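Local coordinates for protein cucumber peeling cupredoxin (Cucumis sativus, PDB 1JER) that binds a type 1 (blue) copper ion and, like other members of its phytocyanin family, probably serves as an electron carrier, at residues D10-S15 with P20-Q25; S24-A27 with T31-V34; N45-H50 with N98-S103; H50-E53 with S57-A60; C61-S66 with V89-T94. One frame throughout, in Å; residues are numbered along the deposited sequence. Where two conformers were deposited one is given.

Contact 1 (D10-S15 with P20-Q25)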
# COMPACT_ATOMS: atom_id res chain seq x y z
N ASP A 10 -10.56 -4.70 12.37
CA ASP A 10 -11.83 -4.05 12.06
C ASP A 10 -11.90 -2.70 12.77
O ASP A 10 -10.93 -1.90 12.66
CB ASP A 10 -13.01 -4.94 12.39
CG ASP A 10 -12.96 -6.26 11.56
OD1 ASP A 10 -12.47 -6.20 10.44
OD2 ASP A 10 -13.49 -7.25 12.06
N ASN A 11 -12.97 -2.43 13.51
CA ASN A 11 -13.13 -1.06 14.11
C ASN A 11 -12.08 -0.79 15.18
O ASN A 11 -11.86 0.40 15.52
CB ASN A 11 -14.52 -0.99 14.78
CG ASN A 11 -15.67 -0.91 13.81
OD1 ASN A 11 -16.81 -1.27 14.19
ND2 ASN A 11 -15.46 -0.42 12.62
N THR A 12 -11.46 -1.81 15.71
CA THR A 12 -10.46 -1.60 16.77
C THR A 12 -9.17 -1.07 16.25
O THR A 12 -8.43 -0.30 16.90
CB THR A 12 -10.23 -2.91 17.53
OG1 THR A 12 -11.45 -3.31 18.14
CG2 THR A 12 -9.15 -2.75 18.59
N GLY A 13 -8.84 -1.44 14.98
CA GLY A 13 -7.58 -0.90 14.46
C GLY A 13 -6.40 -1.63 15.05
O GLY A 13 -6.52 -2.73 15.58
N TRP A 14 -5.22 -1.02 14.91
CA TRP A 14 -3.96 -1.66 15.31
C TRP A 14 -3.50 -1.04 16.64
O TRP A 14 -3.15 0.14 16.64
CB TRP A 14 -2.94 -1.29 14.23
CG TRP A 14 -1.60 -1.93 14.27
CD1 TRP A 14 -0.42 -1.20 14.14
CD2 TRP A 14 -1.21 -3.30 14.35
NE1 TRP A 14 0.65 -2.07 14.18
CE2 TRP A 14 0.21 -3.35 14.31
CE3 TRP A 14 -1.90 -4.51 14.50
CZ2 TRP A 14 0.95 -4.52 14.38
CZ3 TRP A 14 -1.15 -5.69 14.57
CH2 TRP A 14 0.25 -5.71 14.51
N SER A 15 -3.60 -1.79 17.72
CA SER A 15 -3.15 -1.21 19.02
C SER A 15 -2.77 -2.35 19.92
O SER A 15 -2.83 -3.54 19.50
CB SER A 15 -4.20 -0.31 19.64
OG SER A 15 -5.40 -0.98 19.93
N PRO A 20 -4.40 -11.11 24.53
CA PRO A 20 -3.32 -11.42 23.63
C PRO A 20 -3.70 -12.19 22.40
O PRO A 20 -2.95 -12.26 21.44
CB PRO A 20 -2.33 -12.21 24.50
CG PRO A 20 -3.18 -12.77 25.60
CD PRO A 20 -4.22 -11.73 25.87
N ASN A 21 -4.89 -12.80 22.39
CA ASN A 21 -5.27 -13.59 21.21
C ASN A 21 -6.08 -12.75 20.24
O ASN A 21 -6.65 -13.29 19.27
CB ASN A 21 -6.23 -14.72 21.72
CG ASN A 21 -7.46 -14.10 22.39
OD1 ASN A 21 -8.58 -14.60 22.22
ND2 ASN A 21 -7.26 -13.02 23.13
N PHE A 22 -6.26 -11.46 20.51
CA PHE A 22 -7.12 -10.65 19.68
C PHE A 22 -6.86 -10.73 18.20
O PHE A 22 -7.78 -10.89 17.38
CB PHE A 22 -7.05 -9.19 20.17
CG PHE A 22 -7.97 -8.26 19.39
CD1 PHE A 22 -9.31 -8.18 19.67
CD2 PHE A 22 -7.45 -7.47 18.37
CE1 PHE A 22 -10.16 -7.35 18.95
CE2 PHE A 22 -8.27 -6.65 17.65
CZ PHE A 22 -9.65 -6.62 17.90
N TYR A 23 -5.63 -10.51 17.75
CA TYR A 23 -5.43 -10.42 16.28
C TYR A 23 -5.43 -11.79 15.66
O TYR A 23 -5.73 -11.93 14.47
CB TYR A 23 -4.07 -9.70 16.00
CG TYR A 23 -4.31 -8.22 16.25
CD1 TYR A 23 -5.14 -7.49 15.46
CD2 TYR A 23 -3.69 -7.61 17.36
CE1 TYR A 23 -5.37 -6.12 15.70
CE2 TYR A 23 -3.95 -6.28 17.61
CZ TYR A 23 -4.75 -5.54 16.81
OH TYR A 23 -5.04 -4.21 17.09
N SER A 24 -5.11 -12.83 16.44
CA SER A 24 -5.17 -14.15 15.75
C SER A 24 -6.60 -14.59 15.63
O SER A 24 -7.02 -15.26 14.67
CB SER A 24 -4.21 -15.14 16.30
OG SER A 24 -4.52 -15.47 17.63
N GLN A 25 -7.50 -14.15 16.55
CA GLN A 25 -8.91 -14.49 16.27
C GLN A 25 -9.42 -13.68 15.09
O GLN A 25 -10.28 -14.13 14.32
CB GLN A 25 -9.76 -14.21 17.52
CG GLN A 25 -9.54 -15.27 18.60
CD GLN A 25 -10.40 -15.09 19.82
OE1 GLN A 25 -10.71 -13.97 20.24
NE2 GLN A 25 -10.80 -16.20 20.44
O HOH W 1 -6.32 -4.08 20.07
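The loop from T12 to S15 runs past the first turn of helix 22-28, where the CA atoms of W14 and Y23 lie 8.9 Å apart and the CB of each of F22 and Y23 points at the loop. Y23 spans most of that gap. Its CG is anti to its own carbonyl carbon, which sends the phenol out to the loop backbone, and OH donates to G13 O at 2.6 Å. This bond lies in the carbonyl plane on a lone pair, with a C=O...donor angle of 135°. S15 N in turn gives its hydrogen to Y23 OH at 2.9 Å, nearly straight at 160°. A water, 3.2 Å from Y23 OH, adds a second donated bond and also reaches S15 OG. One hydroxyl is thus gripped three times, and it joins the backbone on the two flanks of W14.

The phenol is held flat as well. W14 turns the edge of its six-membered ring to one face of Y23, with CE3 3.8 Å above that ring's plane and the two planes at 59°. On the opposite face, F22 CD2 sits over the centre, 3.5 Å above the plane. F22 itself reaches T12 with its far end, CZ lying 3.8 Å from T12 CB.

W14 passes its NE1 hydrogen to N48 O. Donating to a carbonyl while accepting from an amide, the Y23 hydroxyl is probably kept neutral, and its bonds probably help to hold the backbone on either side of W14, whose side chain rests on the copper ligand Q100.

Contact 2 (S24-A27 with T31-V34); sequences SQWA and TFRV
W26 hands its indole NE1 hydrogen to OD1 of D10, an oxygen that K30 NZ also approaches as a long, weak ion pair, and it leaves the six-membered ring of the indole to meet F32. F32 CZ comes 3.8 Å from W26 CZ3 and equally near CH2. The planes of the two rings are inclined at 49°, with centroids 5.7 Å apart. F32 has its CG anti to the carbonyl carbon (chi1 -63°), which throws the ring from the strand toward the helix. There CE2 touches the backbone of A27, 3.6 Å from A27 O, while A27 CB stands farther off at 4.3 Å from the same CE2. With F32 cut back to an alanine, the CZ3-CH2 rim of W26 and the backbone of A27 would probably lose their apolar partner and a gap would open between helix and strand. All three residues are buried. The F32 ring also meets H6 edge-to-face. Helix 22-28 lies against strand 101-107, where W26 rests on L102 and both A27 and F32 on I104, while strand 32-33 runs beside that strand through backbone bonds between F32 and V107.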
# COMPACT_ATOMS: atom_id res chain seq x y z
N SER A 24 -5.11 -12.83 16.44
CA SER A 24 -5.17 -14.15 15.75
C SER A 24 -6.60 -14.59 15.63
O SER A 24 -7.02 -15.26 14.67
CB SER A 24 -4.21 -15.14 16.30
OG SER A 24 -4.52 -15.47 17.63
N GLN A 25 -7.50 -14.15 16.55
CA GLN A 25 -8.91 -14.49 16.27
C GLN A 25 -9.42 -13.68 15.09
O GLN A 25 -10.28 -14.13 14.32
CB GLN A 25 -9.76 -14.21 17.52
CG GLN A 25 -9.54 -15.27 18.60
CD GLN A 25 -10.40 -15.09 19.82
OE1 GLN A 25 -10.71 -13.97 20.24
NE2 GLN A 25 -10.80 -16.20 20.44
N TRP A 26 -8.95 -12.43 14.95
CA TRP A 26 -9.44 -11.60 13.85
C TRP A 26 -9.01 -12.23 12.53
O TRP A 26 -9.80 -12.38 11.60
CB TRP A 26 -8.75 -10.17 13.98
CG TRP A 26 -9.07 -9.36 12.74
CD1 TRP A 26 -10.23 -8.68 12.50
CD2 TRP A 26 -8.23 -9.16 11.59
NE1 TRP A 26 -10.15 -8.09 11.24
CE2 TRP A 26 -8.94 -8.37 10.69
CE3 TRP A 26 -6.94 -9.59 11.26
CZ2 TRP A 26 -8.44 -7.98 9.43
CZ3 TRP A 26 -6.45 -9.20 10.03
CH2 TRP A 26 -7.17 -8.41 9.13
N ALA A 27 -7.75 -12.64 12.44
CA ALA A 27 -7.23 -13.22 11.19
C ALA A 27 -7.93 -14.54 10.86
O ALA A 27 -8.20 -14.79 9.68
CB ALA A 27 -5.73 -13.48 11.33
N THR A 31 -10.39 -14.66 4.89
CA THR A 31 -9.55 -15.42 3.91
C THR A 31 -8.72 -14.35 3.15
O THR A 31 -9.33 -13.35 2.72
CB THR A 31 -10.45 -16.15 2.91
OG1 THR A 31 -11.07 -17.22 3.60
CG2 THR A 31 -9.66 -16.74 1.75
N PHE A 32 -7.42 -14.51 3.11
CA PHE A 32 -6.58 -13.45 2.49
C PHE A 32 -6.04 -13.99 1.15
O PHE A 32 -5.45 -15.07 1.17
CB PHE A 32 -5.37 -13.21 3.43
CG PHE A 32 -5.83 -12.68 4.79
CD1 PHE A 32 -6.21 -11.36 4.93
CD2 PHE A 32 -5.91 -13.53 5.88
CE1 PHE A 32 -6.65 -10.89 6.16
CE2 PHE A 32 -6.38 -13.07 7.11
CZ PHE A 32 -6.75 -11.74 7.25
N ARG A 33 -6.22 -13.25 0.08
CA ARG A 33 -5.74 -13.74 -1.24
C ARG A 33 -4.71 -12.78 -1.83
O ARG A 33 -4.78 -11.56 -1.57
CB ARG A 33 -6.95 -13.74 -2.20
CG ARG A 33 -8.03 -14.73 -1.77
CD ARG A 33 -9.18 -14.71 -2.79
NE ARG A 33 -10.25 -15.62 -2.37
CZ ARG A 33 -10.22 -16.94 -2.58
NH1 ARG A 33 -9.09 -17.54 -2.97
NH2 ARG A 33 -11.32 -17.69 -2.46
N VAL A 34 -3.81 -13.32 -2.62
CA VAL A 34 -2.76 -12.49 -3.26
C VAL A 34 -3.45 -11.34 -3.96
O VAL A 34 -4.51 -11.54 -4.55
CB VAL A 34 -2.01 -13.35 -4.32
CG1 VAL A 34 -1.13 -12.47 -5.18
CG2 VAL A 34 -1.15 -14.40 -3.61

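Contact 3 (N45-H50 with N98-S103); sequences NAHNVH and NGQKLS. With CU (copper (II) ion), chain B.
On its way to H47, which meets Q100 at the copper ion, segment 45-50 begins with N45, whose backbone oxygen accepts a hydrogen bond from R72 NH1. At H47 the side chain turns toward the other segment, and ND1 binds copper at 2.0 Å. Q100 answers with its amide oxygen, OE1 lying 2.2 Å from the metal. With CG anti to the backbone N (chi1 -170°) and the chain extended beyond, Q100 reaches straight out to the ion. The imidazole and amide planes stand 81° apart, almost perpendicular, and Q100 NE2 sits over one face of the H47 ring, 3.3 Å above the plane and toward its rim. H47 ND1 and Q100 OE1 are only 3.1 Å apart, yet it is the shared metal that holds them together. Beyond H47, V49 packs its side chain on W14 and F40. H50 then enters the sheet by backbone bonding to V89. On the other segment, Q100 is the centre of an inverse gamma turn just ahead of strand 101-107, closed by a weak bond from K101 N to G99 O.

C90 and H95 complete the four ligands of a cupredoxin type 1 copper site. Many cupredoxins, plastocyanin among them, place a methionine sulfur where stellacyanin uses this glutamine. An amide oxygen is a harder ligand and would be expected to stabilise copper(II) more than a thioether does, consistent with the low reduction potentials known for stellacyanins.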
# COMPACT_ATOMS: atom_id res chain seq x y z
N ASN A 45 2.55 8.17 15.35
CA ASN A 45 3.57 8.19 16.35
C ASN A 45 3.43 7.25 17.50
O ASN A 45 4.43 7.09 18.25
CB ASN A 45 3.81 9.64 16.84
CG ASN A 45 4.70 10.44 15.91
OD1 ASN A 45 4.77 10.22 14.71
ND2 ASN A 45 5.42 11.42 16.48
N ALA A 46 2.32 6.55 17.71
CA ALA A 46 2.19 5.64 18.84
C ALA A 46 2.61 4.20 18.52
O ALA A 46 2.98 3.43 19.39
CB ALA A 46 0.71 5.59 19.28
N HIS A 47 2.49 3.81 17.25
CA HIS A 47 2.88 2.38 16.95
C HIS A 47 3.57 2.41 15.58
O HIS A 47 3.72 3.44 14.95
CB HIS A 47 1.50 1.61 16.72
CG HIS A 47 0.72 1.54 17.98
ND1 HIS A 47 1.11 0.77 19.05
CD2 HIS A 47 -0.41 2.21 18.38
CE1 HIS A 47 0.24 0.93 20.05
NE2 HIS A 47 -0.69 1.78 19.67
N ASN A 48 3.89 1.22 15.08
CA ASN A 48 4.40 1.15 13.70
C ASN A 48 4.02 -0.25 13.17
O ASN A 48 3.33 -0.99 13.91
CB ASN A 48 5.89 1.40 13.61
CG ASN A 48 6.71 0.46 14.47
OD1 ASN A 48 7.77 0.85 14.99
ND2 ASN A 48 6.24 -0.72 14.69
N VAL A 49 4.41 -0.51 11.94
CA VAL A 49 4.11 -1.81 11.34
C VAL A 49 5.38 -2.30 10.63
O VAL A 49 5.92 -1.60 9.80
CB VAL A 49 3.02 -1.69 10.25
CG1 VAL A 49 2.77 -3.14 9.73
CG2 VAL A 49 1.73 -1.16 10.87
N HIS A 50 5.82 -3.49 11.04
CA HIS A 50 7.03 -4.07 10.44
C HIS A 50 6.78 -5.51 10.08
O HIS A 50 6.21 -6.29 10.83
CB HIS A 50 8.17 -3.98 11.50
CG HIS A 50 9.43 -4.66 11.12
ND1 HIS A 50 10.24 -4.26 10.09
CD2 HIS A 50 10.05 -5.75 11.67
CE1 HIS A 50 11.29 -5.06 10.00
NE2 HIS A 50 11.20 -5.97 10.94
N ASN A 98 3.16 -7.98 24.14
CA ASN A 98 1.85 -7.81 24.70
C ASN A 98 0.75 -8.12 23.71
O ASN A 98 -0.44 -7.92 23.92
CB ASN A 98 1.71 -6.40 25.31
CG ASN A 98 2.41 -6.40 26.69
OD1 ASN A 98 3.25 -5.57 26.96
ND2 ASN A 98 2.06 -7.39 27.50
N GLY A 99 1.14 -8.74 22.56
CA GLY A 99 0.09 -9.20 21.64
C GLY A 99 -0.14 -8.37 20.42
O GLY A 99 -1.09 -8.64 19.61
N GLN A 100 0.62 -7.30 20.20
CA GLN A 100 0.39 -6.50 18.99
C GLN A 100 1.25 -7.11 17.87
O GLN A 100 2.31 -6.60 17.52
CB GLN A 100 0.71 -5.03 19.14
CG GLN A 100 0.25 -4.17 18.00
CD GLN A 100 0.48 -2.68 18.21
OE1 GLN A 100 1.26 -2.28 19.08
NE2 GLN A 100 -0.23 -1.86 17.47
N LYS A 101 0.74 -8.22 17.35
CA LYS A 101 1.48 -8.92 16.26
C LYS A 101 0.40 -9.75 15.52
O LYS A 101 -0.66 -10.04 16.09
CB LYS A 101 2.47 -9.90 16.93
CG LYS A 101 1.78 -10.89 17.85
CD LYS A 101 2.76 -11.53 18.82
CE LYS A 101 4.00 -12.06 18.13
NZ LYS A 101 4.81 -12.95 19.07
N LEU A 102 0.64 -9.98 14.24
CA LEU A 102 -0.44 -10.60 13.41
C LEU A 102 0.26 -11.54 12.41
O LEU A 102 1.25 -11.21 11.82
CB LEU A 102 -1.06 -9.41 12.62
CG LEU A 102 -1.98 -9.89 11.46
CD1 LEU A 102 -3.33 -10.28 12.02
CD2 LEU A 102 -2.16 -8.71 10.47
N SER A 103 -0.25 -12.77 12.33
CA SER A 103 0.30 -13.70 11.33
C SER A 103 -0.88 -14.15 10.46
O SER A 103 -1.95 -14.47 10.95
CB SER A 103 0.94 -14.92 12.00
OG SER A 103 -0.01 -15.65 12.68
CU CU B . 2.59 -0.52 19.10

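Contact 4 (H50-E53 with S57-A60); sequences HEME and SFDA
Strand 50-52 leads within a few residues into helix 55-60, and the chain doubles back so that the CA atoms of M52 and F58 come within 6.2 Å. M52 points into this fold-back. Its CG is anti to the carbonyl carbon and the chain then bends at both later torsions, curling the thioether up to the helix backbone instead of stretching away from it. SD ends 3.9 Å from F58 CA and 4.3 Å from S57 O. Farther back along the chain, M52 CG lies at the edge of the F58 ring, near its plane, 4.2 Å from CD1. F58 is therefore met along its rim by the methylene, while the sulfur rests against its main chain.

Strand 50-52 is an edge strand of the four-stranded sheet in this cupredoxin fold, and a backbone bond between M52 and Y87 ties it to strand 84-89. The helix packs on that sheet through F58, whose ring meets that of Y87 and takes part in a cation-pi contact with K101. The same lysine also bonds to F58 O through NZ. V89 lies against both M52 and F58, adding to the apolar side of the contact.

The outer side is polar and looser. E53, with CG nearly eclipsing its backbone N (chi1 -3°) and a bend at the next torsion, brings OE1 back to the helix at 3.5 Å from S57 OG, a weak hydrogen bond at best. Farther along the helix, D59 OD2 makes a salt bridge with K55.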
# COMPACT_ATOMS: atom_id res chain seq x y z
N HIS A 50 5.82 -3.49 11.04
CA HIS A 50 7.03 -4.07 10.44
C HIS A 50 6.78 -5.51 10.08
O HIS A 50 6.21 -6.29 10.83
CB HIS A 50 8.17 -3.98 11.50
CG HIS A 50 9.43 -4.66 11.12
ND1 HIS A 50 10.24 -4.26 10.09
CD2 HIS A 50 10.05 -5.75 11.67
CE1 HIS A 50 11.29 -5.06 10.00
NE2 HIS A 50 11.20 -5.97 10.94
N GLU A 51 7.17 -5.89 8.85
CA GLU A 51 6.97 -7.31 8.49
C GLU A 51 8.17 -8.12 8.89
O GLU A 51 9.32 -7.64 8.77
CB GLU A 51 6.73 -7.37 6.96
CG GLU A 51 6.51 -8.83 6.55
CD GLU A 51 6.23 -8.98 5.06
OE1 GLU A 51 6.28 -8.01 4.30
OE2 GLU A 51 5.96 -10.13 4.64
N MET A 52 8.05 -9.29 9.47
CA MET A 52 9.21 -10.10 9.85
C MET A 52 9.36 -11.27 8.82
O MET A 52 8.36 -11.72 8.28
CB MET A 52 8.95 -10.82 11.16
CG MET A 52 8.14 -10.08 12.19
SD MET A 52 9.20 -9.70 13.62
CE MET A 52 10.17 -8.39 12.87
N GLU A 53 10.58 -11.75 8.72
CA GLU A 53 10.92 -12.82 7.80
C GLU A 53 10.49 -14.20 8.26
O GLU A 53 9.97 -14.99 7.46
CB GLU A 53 12.43 -12.80 7.55
CG GLU A 53 13.20 -11.71 8.23
CD GLU A 53 12.95 -11.45 9.68
OE1 GLU A 53 13.47 -12.15 10.57
OE2 GLU A 53 12.27 -10.43 9.99
N SER A 57 11.59 -15.37 14.76
CA SER A 57 11.74 -13.96 15.17
C SER A 57 10.42 -13.35 15.61
O SER A 57 10.35 -12.60 16.59
CB SER A 57 12.25 -13.17 13.95
OG SER A 57 13.61 -13.47 13.76
N PHE A 58 9.36 -13.62 14.83
CA PHE A 58 8.01 -13.09 15.17
C PHE A 58 7.62 -13.61 16.54
O PHE A 58 7.10 -12.92 17.41
CB PHE A 58 7.05 -13.75 14.12
CG PHE A 58 5.58 -13.52 14.34
CD1 PHE A 58 5.03 -12.25 14.09
CD2 PHE A 58 4.73 -14.50 14.78
CE1 PHE A 58 3.67 -12.04 14.25
CE2 PHE A 58 3.39 -14.30 15.00
CZ PHE A 58 2.85 -13.04 14.70
N ASP A 59 7.82 -14.95 16.74
CA ASP A 59 7.40 -15.52 18.02
C ASP A 59 8.16 -14.88 19.18
O ASP A 59 7.65 -14.64 20.27
CB ASP A 59 7.52 -17.03 18.08
CG ASP A 59 6.47 -17.80 17.30
OD1 ASP A 59 5.45 -17.23 16.87
OD2 ASP A 59 6.66 -19.04 17.10
N ALA A 60 9.44 -14.62 18.95
CA ALA A 60 10.22 -14.11 20.10
C ALA A 60 10.15 -12.58 20.15
O ALA A 60 10.84 -12.04 21.04
CB ALA A 60 11.71 -14.47 19.80

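Contact 5 (C61-S66 with V89-T94). With CU (copper (II) ion), chain B.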
# COMPACT_ATOMS: atom_id res chain seq x y z
N CYS A 61 9.47 -11.92 19.23
CA CYS A 61 9.54 -10.45 19.14
C CYS A 61 10.99 -10.00 19.10
O CYS A 61 11.39 -9.07 19.81
CB CYS A 61 8.78 -9.73 20.23
SG CYS A 61 6.98 -10.12 20.21
N ASN A 62 11.79 -10.67 18.28
CA ASN A 62 13.23 -10.34 18.19
C ASN A 62 13.46 -9.50 16.95
O ASN A 62 13.21 -9.93 15.84
CB ASN A 62 14.00 -11.69 18.11
CG ASN A 62 15.51 -11.40 18.07
OD1 ASN A 62 16.26 -12.04 18.83
ND2 ASN A 62 15.92 -10.50 17.22
N PHE A 63 13.85 -8.22 17.14
CA PHE A 63 13.84 -7.33 15.97
C PHE A 63 15.23 -7.04 15.47
O PHE A 63 15.46 -5.99 14.87
CB PHE A 63 13.26 -5.95 16.46
CG PHE A 63 11.89 -6.16 17.10
CD1 PHE A 63 11.01 -7.08 16.54
CD2 PHE A 63 11.52 -5.47 18.23
CE1 PHE A 63 9.77 -7.27 17.14
CE2 PHE A 63 10.27 -5.63 18.80
CZ PHE A 63 9.40 -6.57 18.26
N VAL A 64 16.15 -7.94 15.79
CA VAL A 64 17.55 -7.67 15.39
C VAL A 64 17.65 -7.45 13.93
O VAL A 64 18.43 -6.64 13.42
CB VAL A 64 18.49 -8.69 16.00
CG1 VAL A 64 18.75 -9.87 15.13
CG2 VAL A 64 19.66 -8.14 16.73
N ASN A 65 16.80 -8.09 13.07
CA ASN A 65 17.02 -7.71 11.65
C ASN A 65 16.04 -6.62 11.20
O ASN A 65 15.87 -6.48 9.97
CB ASN A 65 16.72 -8.95 10.77
CG ASN A 65 17.62 -10.10 11.16
OD1 ASN A 65 17.18 -11.23 11.31
ND2 ASN A 65 18.90 -9.78 11.36
N SER A 66 15.40 -5.93 12.10
CA SER A 66 14.38 -4.96 11.89
C SER A 66 14.93 -3.60 11.64
O SER A 66 16.06 -3.29 12.03
CB SER A 66 13.35 -4.98 13.03
OG SER A 66 13.16 -6.30 13.51
N VAL A 89 4.48 -6.99 12.96
CA VAL A 89 4.46 -6.68 14.41
C VAL A 89 4.60 -5.15 14.54
O VAL A 89 4.93 -4.46 13.59
CB VAL A 89 5.70 -7.28 15.10
CG1 VAL A 89 5.67 -8.81 14.99
CG2 VAL A 89 6.98 -6.77 14.44
N CYS A 90 4.37 -4.72 15.77
CA CYS A 90 4.71 -3.33 16.13
C CYS A 90 6.01 -3.43 16.97
O CYS A 90 6.08 -4.30 17.85
CB CYS A 90 3.60 -2.81 17.10
SG CYS A 90 4.11 -1.12 17.65
N THR A 91 7.01 -2.66 16.60
CA THR A 91 8.32 -2.80 17.26
C THR A 91 8.50 -1.79 18.37
O THR A 91 9.57 -1.66 18.95
CB THR A 91 9.48 -2.67 16.26
OG1 THR A 91 9.53 -1.38 15.70
CG2 THR A 91 9.33 -3.67 15.11
N VAL A 92 7.43 -1.06 18.71
CA VAL A 92 7.59 -0.08 19.83
C VAL A 92 7.57 -0.80 21.14
O VAL A 92 6.70 -1.58 21.46
CB VAL A 92 6.46 0.95 19.76
CG1 VAL A 92 6.35 1.77 21.03
CG2 VAL A 92 6.54 1.81 18.53
N GLY A 93 8.58 -0.48 22.01
CA GLY A 93 8.54 -0.99 23.35
C GLY A 93 8.19 -2.40 23.58
O GLY A 93 8.85 -3.31 23.02
N THR A 94 7.20 -2.69 24.42
CA THR A 94 6.83 -4.11 24.67
C THR A 94 5.56 -4.48 23.91
O THR A 94 4.91 -5.49 24.25
CB THR A 94 6.55 -4.29 26.19
OG1 THR A 94 5.56 -3.34 26.57
CG2 THR A 94 7.82 -3.89 26.98
CU CU B . 2.59 -0.52 19.10
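The copper-binding loop that starts at C90 is backed by the ring of F63, which lies against V89, C90 and T91. T91 lies over one face of the ring: CG2 stands 4.0 Å from the centroid of the F63 ring and only 5° off its normal, a CH-pi contact over the middle of the face. This methyl is placed there by a chi1 of 65°, which sets CG2 anti to the carbonyl carbon and leaves OG1 to meet the side-chain amide of N48. The opposite face of F63 has C61 O over its centre, 3.5 Å above the plane, so the ring is sandwiched between a methyl and a carbonyl oxygen. At the rim, F63 CE2 touches T91 CA at 3.8 Å and CE1 reaches V89 CG2 at 3.9 Å.

F63 opens a type I beta turn that closes with S66 N bonded to F63 O at 2.8 Å. Just before it, C61 ends helix 55-60 in a Schellman motif and is joined to C96 by a disulfide, a covalent tie between this loop and the copper loop. A serine in place of F63 would probably leave T91 CG2 and V89 CG2 without their aromatic neighbour and open a gap between the two loops.

C90 points the other way, to the metal, with SG bound to copper at 2.2 Å. The same sulfur accepts a hydrogen bond from V92 N at 3.5 Å and 163°, an amide-to-thiolate bond that recurs in type 1 copper sites and probably tempers the charge on the sulfur.

Contacts 3 and 5, with centres about 8 Å apart, share the copper ion, and are stitched together by a backbone bond between Q100 O and C90 N. Contact 1 flanks this site: W14 lies about 6 Å from the metal by its side chain, its CD1 3.4 Å from Q100 NE2. Contact 4 lies farther from the metal, the F58 side chain about 13 Å from it; its centre is about 7 Å from that of contact 5, and it shares H50 with contact 3. Contact 2 is the most remote from the copper loop, about 22 Å between the centres of contacts 2 and 5, yet it shares helix 22-28 with contact 1 and touches contact 3 through L102.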